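Local coordinates for protein putative oxidoreductase (Klebsiella pneumoniae subsp. pneumoniae MGH 78578, PDB 3E82) that probably works as an NAD(P)-dependent oxidoreductase of the Gfo/Idh/MocA family, although its substrate is not known, at residues Asn77-Leu88 and Pro99-Leu110. Numbering follows the deposited sequence.
Sequences NATHAPLARLAL and PFTLDMQEAREL
Leu-110 lies across the side chain of Arg-85 at about a right angle, its CD1 packed against Ala-84 CB at 3.9 Å and its CD2 reaching Arg-85 NH1. Beyond it the arginine chain, sent out with CG anti to the backbone N (chi1 -151°) and bent at chi3, brings NH2 to Glu-109 OE1 at 2.7 Å. This salt bridge is short but skewed: the guanidinium and carboxylate planes stand 66° apart, and OE1 is met from above the carboxylate plane. Glu-106, turned toward the same helix, touches Ala-81 CB with OE1 at 3.3 Å. The same OE1 lies 4.6 Å from Arg-85 NH1, not in contact, where its opposite charge may add a weaker attraction.

At the other end the buried His-80 ring donates from ND1 to Pro-99 O (2.7 Å), nearly straight and in the ring plane. Its NE2 is hydrogen-bonded to Ser-75 O, so both ring nitrogens are engaged and the ring's rotation is fixed. The amide of Asn-77 crosses the ring of Pro-99, which follows a cis peptide bond. Helical segments 80-88 and 104-110, nearly parallel at 13° and joined through strand 93-96, illustrate the neighbouring helices of successive beta-alpha units in a Rossmann fold.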
loop_
_atom_site.group_PDB
_atom_site.type_symbol
_atom_site.label_atom_id
_atom_site.label_comp_id
_atom_site.label_asym_id
_atom_site.label_seq_id
_atom_site.Cartn_x
_atom_site.Cartn_y
_atom_site.Cartn_z
ATOM N N ASN B 77 -27.227 -7.955 13.397
ATOM C CA ASN B 77 -25.941 -8.282 14.027
ATOM C C ASN B 77 -25.993 -8.695 15.499
ATOM O O ASN B 77 -25.377 -9.685 15.893
ATOM C CB ASN B 77 -24.977 -7.096 13.878
ATOM C CG ASN B 77 -24.371 -7.004 12.488
ATOM O OD1 ASN B 77 -24.974 -7.431 11.501
ATOM N ND2 ASN B 77 -23.173 -6.432 12.403
ATOM N N ALA B 78 -26.719 -7.933 16.309
ATOM C CA ALA B 78 -26.824 -8.224 17.733
ATOM C C ALA B 78 -27.544 -9.533 18.067
ATOM O O ALA B 78 -27.490 -9.992 19.207
ATOM C CB ALA B 78 -27.515 -7.060 18.447
ATOM N N THR B 79 -28.213 -10.131 17.084
ATOM C CA THR B 79 -28.951 -11.377 17.311
ATOM C C THR B 79 -28.161 -12.633 16.932
ATOM O O THR B 79 -28.540 -13.750 17.289
ATOM C CB THR B 79 -30.281 -11.398 16.505
ATOM O OG1 THR B 79 -29.998 -11.558 15.110
ATOM C CG2 THR B 79 -31.040 -10.101 16.700
ATOM N N HIS B 80 -27.062 -12.445 16.211
ATOM C CA HIS B 80 -26.251 -13.570 15.769
ATOM C C HIS B 80 -25.793 -14.508 16.885
ATOM O O HIS B 80 -26.092 -15.700 16.852
ATOM C CB HIS B 80 -25.043 -13.059 14.972
ATOM C CG HIS B 80 -25.410 -12.435 13.658
ATOM N ND1 HIS B 80 -24.470 -12.015 12.742
ATOM C CD2 HIS B 80 -26.619 -12.156 13.110
ATOM C CE1 HIS B 80 -25.082 -11.505 11.686
ATOM N NE2 HIS B 80 -26.386 -11.579 11.884
ATOM N N ALA B 81 -25.083 -13.975 17.875
ATOM C CA ALA B 81 -24.578 -14.798 18.976
ATOM C C ALA B 81 -25.683 -15.505 19.764
ATOM O O ALA B 81 -25.623 -16.718 19.981
ATOM C CB ALA B 81 -23.729 -13.948 19.913
ATOM N N PRO B 82 -26.708 -14.761 20.206
ATOM C CA PRO B 82 -27.784 -15.408 20.963
ATOM C C PRO B 82 -28.583 -16.461 20.186
ATOM O O PRO B 82 -28.885 -17.522 20.727
ATOM C CB PRO B 82 -28.639 -14.229 21.435
ATOM C CG PRO B 82 -28.359 -13.157 20.435
ATOM C CD PRO B 82 -26.884 -13.298 20.182
ATOM N N LEU B 83 -28.921 -16.180 18.927
ATOM C CA LEU B 83 -29.673 -17.143 18.119
ATOM C C LEU B 83 -28.839 -18.378 17.783
ATOM O O LEU B 83 -29.368 -19.489 17.707
ATOM C CB LEU B 83 -30.178 -16.493 16.825
ATOM C CG LEU B 83 -31.378 -15.555 16.976
ATOM C CD1 LEU B 83 -31.649 -14.820 15.670
ATOM C CD2 LEU B 83 -32.593 -16.375 17.396
ATOM N N ALA B 84 -27.541 -18.183 17.572
ATOM C CA ALA B 84 -26.655 -19.294 17.263
ATOM C C ALA B 84 -26.611 -20.166 18.510
ATOM O O ALA B 84 -26.613 -21.393 18.432
ATOM C CB ALA B 84 -25.259 -18.780 16.929
ATOM N N ARG B 85 -26.584 -19.510 19.664
ATOM C CA ARG B 85 -26.546 -20.204 20.942
ATOM C C ARG B 85 -27.803 -21.057 21.110
ATOM O O ARG B 85 -27.728 -22.225 21.493
ATOM C CB ARG B 85 -26.467 -19.183 22.078
ATOM C CG ARG B 85 -25.761 -19.684 23.313
ATOM C CD ARG B 85 -25.633 -18.581 24.356
ATOM N NE ARG B 85 -24.389 -18.686 25.114
ATOM C CZ ARG B 85 -23.237 -18.131 24.747
ATOM N NH1 ARG B 85 -23.168 -17.425 23.627
ATOM N NH2 ARG B 85 -22.154 -18.277 25.499
ATOM N N LEU B 86 -28.953 -20.458 20.818
ATOM C CA LEU B 86 -30.231 -21.143 20.936
ATOM C C LEU B 86 -30.318 -22.311 19.958
ATOM O O LEU B 86 -30.766 -23.400 20.314
ATOM C CB LEU B 86 -31.374 -20.166 20.660
ATOM C CG LEU B 86 -32.767 -20.703 20.990
ATOM C CD1 LEU B 86 -32.865 -20.951 22.492
ATOM C CD2 LEU B 86 -33.822 -19.711 20.550
ATOM N N ALA B 87 -29.893 -22.077 18.721
ATOM C CA ALA B 87 -29.920 -23.116 17.697
ATOM C C ALA B 87 -29.085 -24.327 18.106
ATOM O O ALA B 87 -29.549 -25.467 18.025
ATOM C CB ALA B 87 -29.413 -22.552 16.369
ATOM N N LEU B 88 -27.851 -24.072 18.540
ATOM C CA LEU B 88 -26.949 -25.139 18.965
ATOM C C LEU B 88 -27.525 -25.928 20.137
ATOM O O LEU B 88 -27.520 -27.160 20.125
ATOM C CB LEU B 88 -25.580 -24.565 19.346
ATOM C CG LEU B 88 -24.728 -24.058 18.175
ATOM C CD1 LEU B 88 -23.416 -23.479 18.715
ATOM C CD2 LEU B 88 -24.440 -25.207 17.204
ATOM N N PRO B 99 -21.414 -10.468 11.134
ATOM C CA PRO B 99 -20.298 -10.981 11.926
ATOM C C PRO B 99 -20.680 -12.204 12.752
ATOM O O PRO B 99 -21.816 -12.334 13.214
ATOM C CB PRO B 99 -19.945 -9.796 12.814
ATOM C CG PRO B 99 -21.299 -9.226 13.116
ATOM C CD PRO B 99 -21.942 -9.224 11.731
ATOM N N PHE B 100 -19.709 -13.091 12.928
ATOM C CA PHE B 100 -19.872 -14.311 13.708
ATOM C C PHE B 100 -20.533 -13.936 15.042
ATOM O O PHE B 100 -21.639 -14.380 15.352
ATOM C CB PHE B 100 -18.487 -14.925 13.943
ATOM C CG PHE B 100 -18.501 -16.244 14.664
ATOM C CD1 PHE B 100 -17.309 -16.808 15.106
ATOM C CD2 PHE B 100 -19.694 -16.913 14.925
ATOM C CE1 PHE B 100 -17.303 -18.017 15.804
ATOM C CE2 PHE B 100 -19.697 -18.117 15.619
ATOM C CZ PHE B 100 -18.502 -18.668 16.060
ATOM N N THR B 101 -19.827 -13.122 15.818
ATOM C CA THR B 101 -20.292 -12.628 17.109
ATOM C C THR B 101 -19.797 -11.185 17.209
ATOM O O THR B 101 -19.142 -10.680 16.287
ATOM C CB THR B 101 -19.693 -13.429 18.289
ATOM O OG1 THR B 101 -18.264 -13.381 18.219
ATOM C CG2 THR B 101 -20.167 -14.880 18.257
ATOM N N LEU B 102 -20.093 -10.518 18.320
ATOM C CA LEU B 102 -19.648 -9.139 18.473
ATOM C C LEU B 102 -18.299 -9.047 19.178
ATOM O O LEU B 102 -17.612 -8.034 19.067
ATOM C CB LEU B 102 -20.717 -8.315 19.194
ATOM C CG LEU B 102 -22.035 -8.250 18.408
ATOM C CD1 LEU B 102 -23.014 -7.329 19.118
ATOM C CD2 LEU B 102 -21.768 -7.741 16.991
ATOM N N ASP B 103 -17.916 -10.095 19.906
ATOM C CA ASP B 103 -16.616 -10.116 20.568
ATOM C C ASP B 103 -16.048 -11.523 20.553
ATOM O O ASP B 103 -16.777 -12.491 20.341
ATOM C CB ASP B 103 -16.670 -9.560 22.006
ATOM C CG ASP B 103 -17.413 -10.464 22.985
ATOM O OD1 ASP B 103 -17.561 -11.680 22.735
ATOM O OD2 ASP B 103 -17.833 -9.940 24.040
HETATM N N MSE B 104 -14.749 -11.643 20.785
HETATM C CA MSE B 104 -14.111 -12.947 20.733
HETATM C C MSE B 104 -14.474 -13.971 21.799
HETATM O O MSE B 104 -14.512 -15.167 21.507
HETATM C CB MSE B 104 -12.602 -12.767 20.648
HETATM C CG MSE B 104 -12.204 -12.117 19.332
HETATM SE SE MSE B 104 -10.305 -11.998 19.120
HETATM C CE MSE B 104 -9.943 -13.856 18.677
ATOM N N GLN B 105 -14.755 -13.536 23.024
ATOM C CA GLN B 105 -15.106 -14.530 24.028
ATOM C C GLN B 105 -16.397 -15.268 23.646
ATOM O O GLN B 105 -16.475 -16.480 23.797
ATOM C CB GLN B 105 -15.210 -13.910 25.439
ATOM C CG GLN B 105 -16.474 -13.156 25.775
ATOM C CD GLN B 105 -16.669 -12.998 27.296
ATOM O OE1 GLN B 105 -15.764 -12.568 28.012
ATOM N NE2 GLN B 105 -17.857 -13.346 27.780
ATOM N N GLU B 106 -17.395 -14.559 23.122
ATOM C CA GLU B 106 -18.633 -15.229 22.736
ATOM C C GLU B 106 -18.370 -16.156 21.553
ATOM O O GLU B 106 -18.958 -17.233 21.463
ATOM C CB GLU B 106 -19.730 -14.221 22.387
ATOM C CG GLU B 106 -20.036 -13.246 23.521
ATOM C CD GLU B 106 -21.527 -12.995 23.710
ATOM O OE1 GLU B 106 -22.270 -12.965 22.703
ATOM O OE2 GLU B 106 -21.951 -12.814 24.876
ATOM N N ALA B 107 -17.483 -15.747 20.648
ATOM C CA ALA B 107 -17.158 -16.603 19.510
ATOM C C ALA B 107 -16.578 -17.904 20.080
ATOM O O ALA B 107 -16.976 -18.999 19.694
ATOM C CB ALA B 107 -16.135 -15.919 18.604
ATOM N N ARG B 108 -15.645 -17.779 21.016
ATOM C CA ARG B 108 -15.031 -18.963 21.609
ATOM C C ARG B 108 -16.062 -19.821 22.325
ATOM O O ARG B 108 -15.984 -21.053 22.294
ATOM C CB ARG B 108 -13.916 -18.569 22.582
ATOM C CG ARG B 108 -12.687 -18.015 21.884
ATOM C CD ARG B 108 -11.496 -17.854 22.822
ATOM N NE ARG B 108 -10.274 -17.580 22.069
ATOM C CZ ARG B 108 -9.738 -16.375 21.902
ATOM N NH1 ARG B 108 -10.305 -15.308 22.448
ATOM N NH2 ARG B 108 -8.643 -16.233 21.163
ATOM N N GLU B 109 -17.031 -19.171 22.964
ATOM C CA GLU B 109 -18.066 -19.906 23.677
ATOM C C GLU B 109 -18.903 -20.712 22.684
ATOM O O GLU B 109 -19.207 -21.873 22.937
ATOM C CB GLU B 109 -18.944 -18.946 24.491
ATOM C CG GLU B 109 -18.145 -18.144 25.522
ATOM C CD GLU B 109 -19.013 -17.271 26.423
ATOM O OE1 GLU B 109 -20.038 -16.730 25.939
ATOM O OE2 GLU B 109 -18.652 -17.113 27.611
ATOM N N LEU B 110 -19.249 -20.105 21.549
ATOM C CA LEU B 110 -20.032 -20.806 20.531
ATOM C C LEU B 110 -19.265 -22.000 19.963
ATOM O O LEU B 110 -19.834 -23.073 19.765
ATOM C CB LEU B 110 -20.433 -19.853 19.397
ATOM C CG LEU B 110 -21.434 -18.765 19.792
ATOM C CD1 LEU B 110 -21.857 -17.985 18.564
ATOM C CD2 LEU B 110 -22.664 -19.409 20.454
#